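Local coordinates for protein orotidine 5'-phosphate decarboxylase (Lactobacillus acidophilus, PDB 3TFX) that probably catalyses the decarboxylation of orotidine 5'-monophosphate to uridine 5'-monophosphate, the last step of de novo UMP synthesis, as a homodimeric TIM barrel, at residues A[59-64]-A[77-82]; A[144-149]-A[165-170]. One frame throughout, in Å; residues are numbered along the deposited sequence.

Both contacts belong to one eight-stranded TIM barrel and lie on opposite sides of the chain's centre, about 25 Å apart between their centres and about 12 Å between nearest atoms, without touching. They follow one another along the chain: contact 1 sets strand 58-65 against helix 69-80, the helix that follows it, and is fully buried between barrel wall and outer helix layer. Contact 2, later in sequence and only partly buried, joins helix 142-155 to the start of helix 168-175, with strand 160-162 between them in sequence, so it lies within the helix layer itself. Each also reaches the second subunit, so both regions border the dimer partner.

Contact 1: A[59-64]-A[77-82]; sequences IFLDLK and KALAKL
Leu61 and Leu63 of strand 58-65 meet Leu79 of helix 69-80 in the first half of a beta-alpha-beta unit of the TIM barrel, where the outer face of a strand takes the inner face of the helix that follows it. Leu79 carries the helix side with both of its methyls. With CG anti to the carbonyl carbon (chi1 -57°) and the chain then extended, its branch end points at the strand: CD1 lies 4.0 Å from Leu63 CD2, while CD2 lies 3.9 Å from Leu61 CD2 and also comes to 4.2 Å from Leu63 CD2. The side chains of Leu61 and Leu79 cross at about a right angle, those of Leu63 and Leu79 more obliquely. Leu61 has CG anti to its own nitrogen (chi1 -178°), which carries its CD2 out to Leu79 and on to Leu82, in the turn that follows the helical residues, with Leu82 CD2 at 4.3 Å. No hydrogen bond links 59-64 to 77-82; the join is apolar. Ile49 of helix 46-54 packs on both Leu61 and Leu82, and Tyr42 of the second subunit packs on Leu63 and Leu79, which brings the dimer partner to this layer. The alternation of the strand sends Asp62 the other way, away from the helix, to the predicted substrate site. Its carboxylate forms salt bridges with Lys35 and with Lys64, the predicted proton donor, and Lys64 is also paired with Asp67 of the second subunit. Thr88 OG1 is hydrogen-bonded to Asp62 OD1 as well, giving that oxygen a second partner. Lys64 NZ reaches Asp62 OD1 at 2.9 Å from the syn side, 35° out of the carboxylate plane.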
ATOM      1  N   ILE A  59      10.017  -8.139  12.625  1.00 13.36           N
ATOM      2  CA  ILE A  59       9.793  -7.060  11.657  1.00 12.73           C
ATOM      3  C   ILE A  59       8.336  -6.631  11.615  1.00 11.86           C
ATOM      4  O   ILE A  59       7.441  -7.450  11.462  1.00 11.23           O
ATOM      5  CB  ILE A  59      10.300  -7.417  10.198  1.00 13.37           C
ATOM      6  CG1 ILE A  59      11.824  -7.276  10.080  1.00 14.06           C
ATOM      7  CG2 ILE A  59       9.687  -6.501   9.144  1.00 12.45           C
ATOM      8  CD1 ILE A  59      12.582  -8.479  10.556  1.00 17.82           C
ATOM      9  N   PHE A  60       8.123  -5.320  11.767  1.00 11.43           N
ATOM     10  CA  PHE A  60       6.858  -4.679  11.455  1.00 10.27           C
ATOM     11  C   PHE A  60       7.017  -4.252  10.001  1.00 10.58           C
ATOM     12  O   PHE A  60       7.705  -3.280   9.706  1.00 10.55           O
ATOM     13  CB  PHE A  60       6.632  -3.502  12.436  1.00 10.18           C
ATOM     14  CG  PHE A  60       5.447  -2.606  12.128  1.00  8.38           C
ATOM     15  CD1 PHE A  60       4.540  -2.880  11.102  1.00  9.23           C
ATOM     16  CD2 PHE A  60       5.243  -1.471  12.893  1.00  7.74           C
ATOM     17  CE1 PHE A  60       3.461  -2.017  10.849  1.00  8.51           C
ATOM     18  CE2 PHE A  60       4.171  -0.610  12.653  1.00  8.60           C
ATOM     19  CZ  PHE A  60       3.278  -0.881  11.630  1.00  9.03           C
ATOM     20  N   LEU A  61       6.428  -5.020   9.080  1.00 10.77           N
ATOM     21  CA  LEU A  61       6.457  -4.652   7.666  1.00 10.39           C
ATOM     22  C   LEU A  61       5.258  -3.775   7.313  1.00 10.22           C
ATOM     23  O   LEU A  61       4.125  -4.259   7.171  1.00  9.65           O
ATOM     24  CB  LEU A  61       6.523  -5.890   6.763  1.00 10.70           C
ATOM     25  CG  LEU A  61       6.596  -5.640   5.252  1.00 10.23           C
ATOM     26  CD1 LEU A  61       7.648  -4.585   4.882  1.00 10.90           C
ATOM     27  CD2 LEU A  61       6.886  -6.932   4.552  1.00 10.61           C
ATOM     28  N   ASP A  62       5.538  -2.485   7.152  1.00  9.76           N
ATOM     29  CA  ASP A  62       4.521  -1.449   7.136  1.00  9.83           C
ATOM     30  C   ASP A  62       4.264  -0.934   5.715  1.00 10.18           C
ATOM     31  O   ASP A  62       4.771   0.127   5.317  1.00 10.09           O
ATOM     32  CB  ASP A  62       4.972  -0.322   8.068  1.00  9.97           C
ATOM     33  CG  ASP A  62       3.951   0.805   8.200  1.00 11.28           C
ATOM     34  OD1 ASP A  62       2.815   0.705   7.667  1.00 11.40           O
ATOM     35  OD2 ASP A  62       4.306   1.805   8.851  1.00 11.09           O
ATOM     36  N   LEU A  63       3.449  -1.684   4.974  1.00  9.75           N
ATOM     37  CA  LEU A  63       3.153  -1.400   3.567  1.00  9.81           C
ATOM     38  C   LEU A  63       1.732  -0.874   3.320  1.00  9.74           C
ATOM     39  O   LEU A  63       1.396  -0.551   2.175  1.00 10.10           O
ATOM     40  CB  LEU A  63       3.381  -2.668   2.743  1.00  9.46           C
ATOM     41  CG  LEU A  63       4.705  -2.969   2.036  1.00 10.77           C
ATOM     42  CD1 LEU A  63       5.927  -2.179   2.538  1.00  8.73           C
ATOM     43  CD2 LEU A  63       4.967  -4.491   1.991  1.00  9.12           C
ATOM     44  N   LYS A  64       0.911  -0.816   4.374  1.00  8.87           N
ATOM     45  CA  LYS A  64      -0.444  -0.212   4.340  1.00  9.17           C
ATOM     46  C   LYS A  64      -1.298  -0.668   3.142  1.00  9.54           C
ATOM     47  O   LYS A  64      -1.776   0.152   2.346  1.00  9.70           O
ATOM     48  CB  LYS A  64      -0.381   1.326   4.411  1.00  8.88           C
ATOM     49  CG  LYS A  64       0.447   1.873   5.582  1.00  8.45           C
ATOM     50  CD  LYS A  64       0.235   3.370   5.788  1.00  7.85           C
ATOM     51  CE  LYS A  64       1.026   3.884   7.017  1.00  8.18           C
ATOM     52  NZ  LYS A  64       2.500   3.540   6.958  1.00  7.58           N
ATOM     53  N   LYS A  77      -1.073 -12.825   2.315  1.00 12.09           N
ATOM     54  CA  LYS A  77      -0.548 -14.192   2.307  1.00 12.51           C
ATOM     55  C   LYS A  77       0.931 -14.232   1.933  1.00 12.48           C
ATOM     56  O   LYS A  77       1.734 -14.912   2.578  1.00 11.72           O
ATOM     57  CB  LYS A  77      -1.340 -15.047   1.333  1.00 12.60           C
ATOM     58  CG  LYS A  77      -1.113 -16.531   1.468  1.00 13.59           C
ATOM     59  CD  LYS A  77      -1.790 -17.236   0.303  1.00 14.74           C
ATOM     60  CE  LYS A  77      -1.337 -18.666   0.187  1.00 17.17           C
ATOM     61  NZ  LYS A  77      -1.907 -19.269  -1.062  1.00 19.87           N
ATOM     62  N   ALA A  78       1.272 -13.494   0.877  1.00 12.43           N
ATOM     63  CA  ALA A  78       2.653 -13.350   0.446  1.00 12.32           C
ATOM     64  C   ALA A  78       3.539 -12.807   1.576  1.00 11.95           C
ATOM     65  O   ALA A  78       4.651 -13.291   1.777  1.00 11.81           O
ATOM     66  CB  ALA A  78       2.727 -12.440  -0.777  1.00 12.18           C
ATOM     67  N   LEU A  79       3.046 -11.815   2.311  1.00 11.67           N
ATOM     68  CA  LEU A  79       3.825 -11.231   3.421  1.00 11.90           C
ATOM     69  C   LEU A  79       4.017 -12.165   4.621  1.00 12.07           C
ATOM     70  O   LEU A  79       5.075 -12.129   5.249  1.00 11.92           O
ATOM     71  CB  LEU A  79       3.265  -9.874   3.879  1.00 10.86           C
ATOM     72  CG  LEU A  79       3.161  -8.793   2.795  1.00 10.54           C
ATOM     73  CD1 LEU A  79       2.730  -7.447   3.367  1.00  9.98           C
ATOM     74  CD2 LEU A  79       4.480  -8.659   2.023  1.00  8.11           C
ATOM     75  N   ALA A  80       3.015 -12.992   4.929  1.00 12.36           N
ATOM     76  CA  ALA A  80       3.123 -13.932   6.054  1.00 13.31           C
ATOM     77  C   ALA A  80       4.171 -15.026   5.803  1.00 14.06           C
ATOM     78  O   ALA A  80       4.733 -15.582   6.747  1.00 13.93           O
ATOM     79  CB  ALA A  80       1.756 -14.531   6.419  1.00 12.93           C
ATOM     80  N   LYS A  81       4.456 -15.309   4.530  1.00 15.57           N
ATOM     81  CA  LYS A  81       5.498 -16.278   4.161  1.00 16.44           C
ATOM     82  C   LYS A  81       6.885 -15.778   4.561  1.00 16.82           C
ATOM     83  O   LYS A  81       7.799 -16.569   4.740  1.00 17.70           O
ATOM     84  CB  LYS A  81       5.481 -16.557   2.659  1.00 16.76           C
ATOM     85  CG  LYS A  81       4.241 -17.256   2.122  1.00 17.48           C
ATOM     86  CD  LYS A  81       4.369 -17.413   0.604  1.00 19.52           C
ATOM     87  CE  LYS A  81       3.043 -17.791  -0.054  1.00 19.76           C
ATOM     88  NZ  LYS A  81       3.077 -17.585  -1.544  1.00 19.41           N
ATOM     89  N   LEU A  82       7.031 -14.461   4.708  1.00 17.02           N
ATOM     90  CA  LEU A  82       8.317 -13.828   5.031  1.00 16.64           C
ATOM     91  C   LEU A  82       8.681 -13.904   6.519  1.00 16.46           C
ATOM     92  O   LEU A  82       9.812 -13.589   6.903  1.00 16.90           O
ATOM     93  CB  LEU A  82       8.298 -12.361   4.589  1.00 16.52           C
ATOM     94  CG  LEU A  82       8.649 -11.917   3.163  1.00 17.03           C
ATOM     95  CD1 LEU A  82       8.619 -13.058   2.150  1.00 16.71           C
ATOM     96  CD2 LEU A  82       7.754 -10.772   2.724  1.00 15.16           C
TER

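Contact 2: A[144-149]-A[165-170]; sequences EQVLSL and PLEVKK
Val146 of helix 142-155 presents its two methyls to the carboxylate end of Glu167, and the two side chains cross at about a right angle. Glu167 OE2 faces both branches almost evenly, with Val146 CG1 at 4.1 Å and Val146 CG2 at 4.2 Å, so the valine fork meets one oxygen of the carboxylate. With CG1 anti to the backbone nitrogen (chi1 166°) and CG2 anti to the carbonyl carbon, the valine brings both methyls within reach of that oxygen. Glu167 puts CG anti to its carbonyl carbon and runs extended beyond it, which carries the carboxylate across to helix 142-155. The approach of OE2 to the methyls is van der Waals in kind; the other oxygen, Glu167 OE1, takes a hydrogen bond from Ser164 N, which ties the side chain back to the loop after strand 160-162. The next residue, Leu147, meets backbone rather than a side chain, its CD1 lying 4.3 Å from the O of Lys170, about a turn beyond Glu167. The polar partner of that carbonyl is Asn174 ND2, which donates a hydrogen bond to it. Leu171, just beyond the segment, packs on both Val146 and Leu147 and extends the apolar part of the interface. No hydrogen bond crosses from 144-149 to 165-170. Glu167 comes within about 7 Å of Thr125, a predicted substrate-binding residue, measured between side chains. Such side-by-side contact of successive helices, one before and one after an intervening strand, is characteristic of the outer helix layer of a TIM barrel.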
ATOM      1  N   GLU A 144     -14.207  11.344  15.501  1.00 22.88           N
ATOM      2  CA  GLU A 144     -15.320  10.436  15.232  1.00 22.27           C
ATOM      3  C   GLU A 144     -14.981   9.453  14.114  1.00 20.70           C
ATOM      4  O   GLU A 144     -15.334   8.273  14.196  1.00 20.70           O
ATOM      5  CB  GLU A 144     -16.594  11.215  14.882  1.00 22.85           C
ATOM      6  CG  GLU A 144     -17.301  11.857  16.087  1.00 25.96           C
ATOM      7  CD  GLU A 144     -18.625  12.537  15.719  1.00 30.12           C
ATOM      8  OE1 GLU A 144     -19.405  11.963  14.917  1.00 31.43           O
ATOM      9  OE2 GLU A 144     -18.887  13.647  16.237  1.00 31.22           O
ATOM     10  N   GLN A 145     -14.295   9.946  13.083  1.00 18.95           N
ATOM     11  CA  GLN A 145     -13.907   9.126  11.933  1.00 17.36           C
ATOM     12  C   GLN A 145     -12.866   8.080  12.341  1.00 16.08           C
ATOM     13  O   GLN A 145     -12.952   6.913  11.956  1.00 15.39           O
ATOM     14  CB  GLN A 145     -13.384  10.011  10.786  1.00 17.55           C
ATOM     15  CG  GLN A 145     -12.699   9.255   9.634  1.00 16.62           C
ATOM     16  CD  GLN A 145     -13.680   8.533   8.703  1.00 18.25           C
ATOM     17  OE1 GLN A 145     -14.904   8.509   8.931  1.00 17.41           O
ATOM     18  NE2 GLN A 145     -13.142   7.944   7.640  1.00 17.99           N
ATOM     19  N   VAL A 146     -11.907   8.514  13.151  1.00 15.36           N
ATOM     20  CA  VAL A 146     -10.866   7.645  13.674  1.00 14.61           C
ATOM     21  C   VAL A 146     -11.447   6.504  14.509  1.00 14.44           C
ATOM     22  O   VAL A 146     -11.099   5.338  14.289  1.00 14.03           O
ATOM     23  CB  VAL A 146      -9.787   8.435  14.452  1.00 14.58           C
ATOM     24  CG1 VAL A 146      -8.898   7.493  15.281  1.00 14.07           C
ATOM     25  CG2 VAL A 146      -8.935   9.234  13.476  1.00 14.35           C
ATOM     26  N   LEU A 147     -12.332   6.835  15.449  1.00 14.30           N
ATOM     27  CA  LEU A 147     -12.965   5.827  16.300  1.00 13.78           C
ATOM     28  C   LEU A 147     -13.816   4.841  15.471  1.00 13.53           C
ATOM     29  O   LEU A 147     -13.760   3.626  15.678  1.00 13.73           O
ATOM     30  CB  LEU A 147     -13.788   6.502  17.400  1.00 13.95           C
ATOM     31  CG  LEU A 147     -14.733   5.622  18.241  1.00 14.85           C
ATOM     32  CD1 LEU A 147     -13.930   4.608  19.013  1.00 13.02           C
ATOM     33  CD2 LEU A 147     -15.639   6.460  19.188  1.00 15.03           C
ATOM     34  N   SER A 148     -14.565   5.366  14.512  1.00 13.17           N
ATOM     35  CA  SER A 148     -15.397   4.550  13.614  1.00 13.36           C
ATOM     36  C   SER A 148     -14.571   3.541  12.784  1.00 12.97           C
ATOM     37  O   SER A 148     -14.924   2.365  12.682  1.00 12.47           O
ATOM     38  CB  SER A 148     -16.198   5.472  12.690  1.00 13.45           C
ATOM     39  OG  SER A 148     -16.973   4.736  11.773  1.00 15.46           O
ATOM     40  N   LEU A 149     -13.475   4.014  12.200  1.00 12.16           N
ATOM     41  CA  LEU A 149     -12.545   3.144  11.467  1.00 12.24           C
ATOM     42  C   LEU A 149     -11.914   2.097  12.396  1.00 12.07           C
ATOM     43  O   LEU A 149     -11.817   0.931  12.044  1.00 11.30           O
ATOM     44  CB  LEU A 149     -11.450   3.991  10.818  1.00 11.93           C
ATOM     45  CG  LEU A 149     -11.526   4.389   9.335  1.00 12.74           C
ATOM     46  CD1 LEU A 149     -12.865   4.172   8.649  1.00 12.62           C
ATOM     47  CD2 LEU A 149     -11.000   5.778   9.113  1.00 10.90           C
ATOM     48  N   PRO A 165      -0.317   8.400  20.619  1.00 18.68           N
ATOM     49  CA  PRO A 165      -0.369   8.164  22.061  1.00 19.17           C
ATOM     50  C   PRO A 165      -1.611   8.766  22.741  1.00 19.70           C
ATOM     51  O   PRO A 165      -2.212   8.123  23.607  1.00 19.24           O
ATOM     52  CB  PRO A 165       0.913   8.837  22.581  1.00 19.41           C
ATOM     53  CG  PRO A 165       1.638   9.393  21.352  1.00 19.26           C
ATOM     54  CD  PRO A 165       1.051   8.715  20.167  1.00 18.69           C
ATOM     55  N   LEU A 166      -1.997   9.969  22.329  1.00 20.24           N
ATOM     56  CA  LEU A 166      -3.133  10.677  22.918  1.00 21.42           C
ATOM     57  C   LEU A 166      -4.488  10.067  22.589  1.00 21.18           C
ATOM     58  O   LEU A 166      -5.457  10.271  23.326  1.00 21.22           O
ATOM     59  CB  LEU A 166      -3.138  12.137  22.463  1.00 22.39           C
ATOM     60  CG  LEU A 166      -2.241  13.168  23.159  1.00 24.84           C
ATOM     61  CD1 LEU A 166      -2.087  14.391  22.277  1.00 27.16           C
ATOM     62  CD2 LEU A 166      -2.822  13.567  24.510  1.00 28.02           C
ATOM     63  N   GLU A 167      -4.561   9.335  21.478  1.00 20.58           N
ATOM     64  CA  GLU A 167      -5.808   8.728  21.028  1.00 20.30           C
ATOM     65  C   GLU A 167      -6.145   7.438  21.780  1.00 19.69           C
ATOM     66  O   GLU A 167      -7.288   6.996  21.757  1.00 18.81           O
ATOM     67  CB  GLU A 167      -5.764   8.450  19.516  1.00 20.28           C
ATOM     68  CG  GLU A 167      -5.913   9.696  18.645  1.00 22.63           C
ATOM     69  CD  GLU A 167      -5.589   9.454  17.162  1.00 23.72           C
ATOM     70  OE1 GLU A 167      -4.843   8.507  16.832  1.00 24.72           O
ATOM     71  OE2 GLU A 167      -6.069  10.236  16.320  1.00 24.73           O
ATOM     72  N   VAL A 168      -5.151   6.836  22.433  1.00 19.42           N
ATOM     73  CA  VAL A 168      -5.328   5.497  22.998  1.00 19.32           C
ATOM     74  C   VAL A 168      -6.558   5.428  23.907  1.00 19.52           C
ATOM     75  O   VAL A 168      -7.356   4.503  23.770  1.00 18.42           O
ATOM     76  CB  VAL A 168      -4.057   4.951  23.713  1.00 19.39           C
ATOM     77  CG1 VAL A 168      -4.295   3.528  24.265  1.00 18.86           C
ATOM     78  CG2 VAL A 168      -2.873   4.947  22.768  1.00 18.88           C
ATOM     79  N   LYS A 169      -6.733   6.434  24.771  1.00 19.57           N
ATOM     80  CA  LYS A 169      -7.790   6.394  25.784  1.00 20.72           C
ATOM     81  C   LYS A 169      -9.188   6.287  25.179  1.00 20.28           C
ATOM     82  O   LYS A 169      -9.957   5.428  25.584  1.00 19.97           O
ATOM     83  CB  LYS A 169      -7.684   7.552  26.799  1.00 21.53           C
ATOM     84  CG  LYS A 169      -6.273   7.721  27.412  1.00 24.04           C
ATOM     85  CD  LYS A 169      -6.292   7.873  28.942  1.00 27.77           C
ATOM     86  CE  LYS A 169      -4.906   8.213  29.463  1.00 28.17           C
ATOM     87  NZ  LYS A 169      -4.605   7.528  30.750  1.00 29.36           N
ATOM     88  N   LYS A 170      -9.512   7.142  24.212  1.00 20.55           N
ATOM     89  CA  LYS A 170     -10.813   7.052  23.521  1.00 20.89           C
ATOM     90  C   LYS A 170     -10.979   5.714  22.797  1.00 19.92           C
ATOM     91  O   LYS A 170     -12.031   5.091  22.890  1.00 19.04           O
ATOM     92  CB  LYS A 170     -11.019   8.185  22.508  1.00 21.40           C
ATOM     93  CG  LYS A 170     -11.149   9.580  23.096  1.00 25.16           C
ATOM     94  CD  LYS A 170     -11.041  10.663  21.994  1.00 29.76           C
ATOM     95  CE  LYS A 170      -9.659  10.664  21.279  1.00 31.44           C
ATOM     96  NZ  LYS A 170      -9.558  11.674  20.182  1.00 32.86           N
TER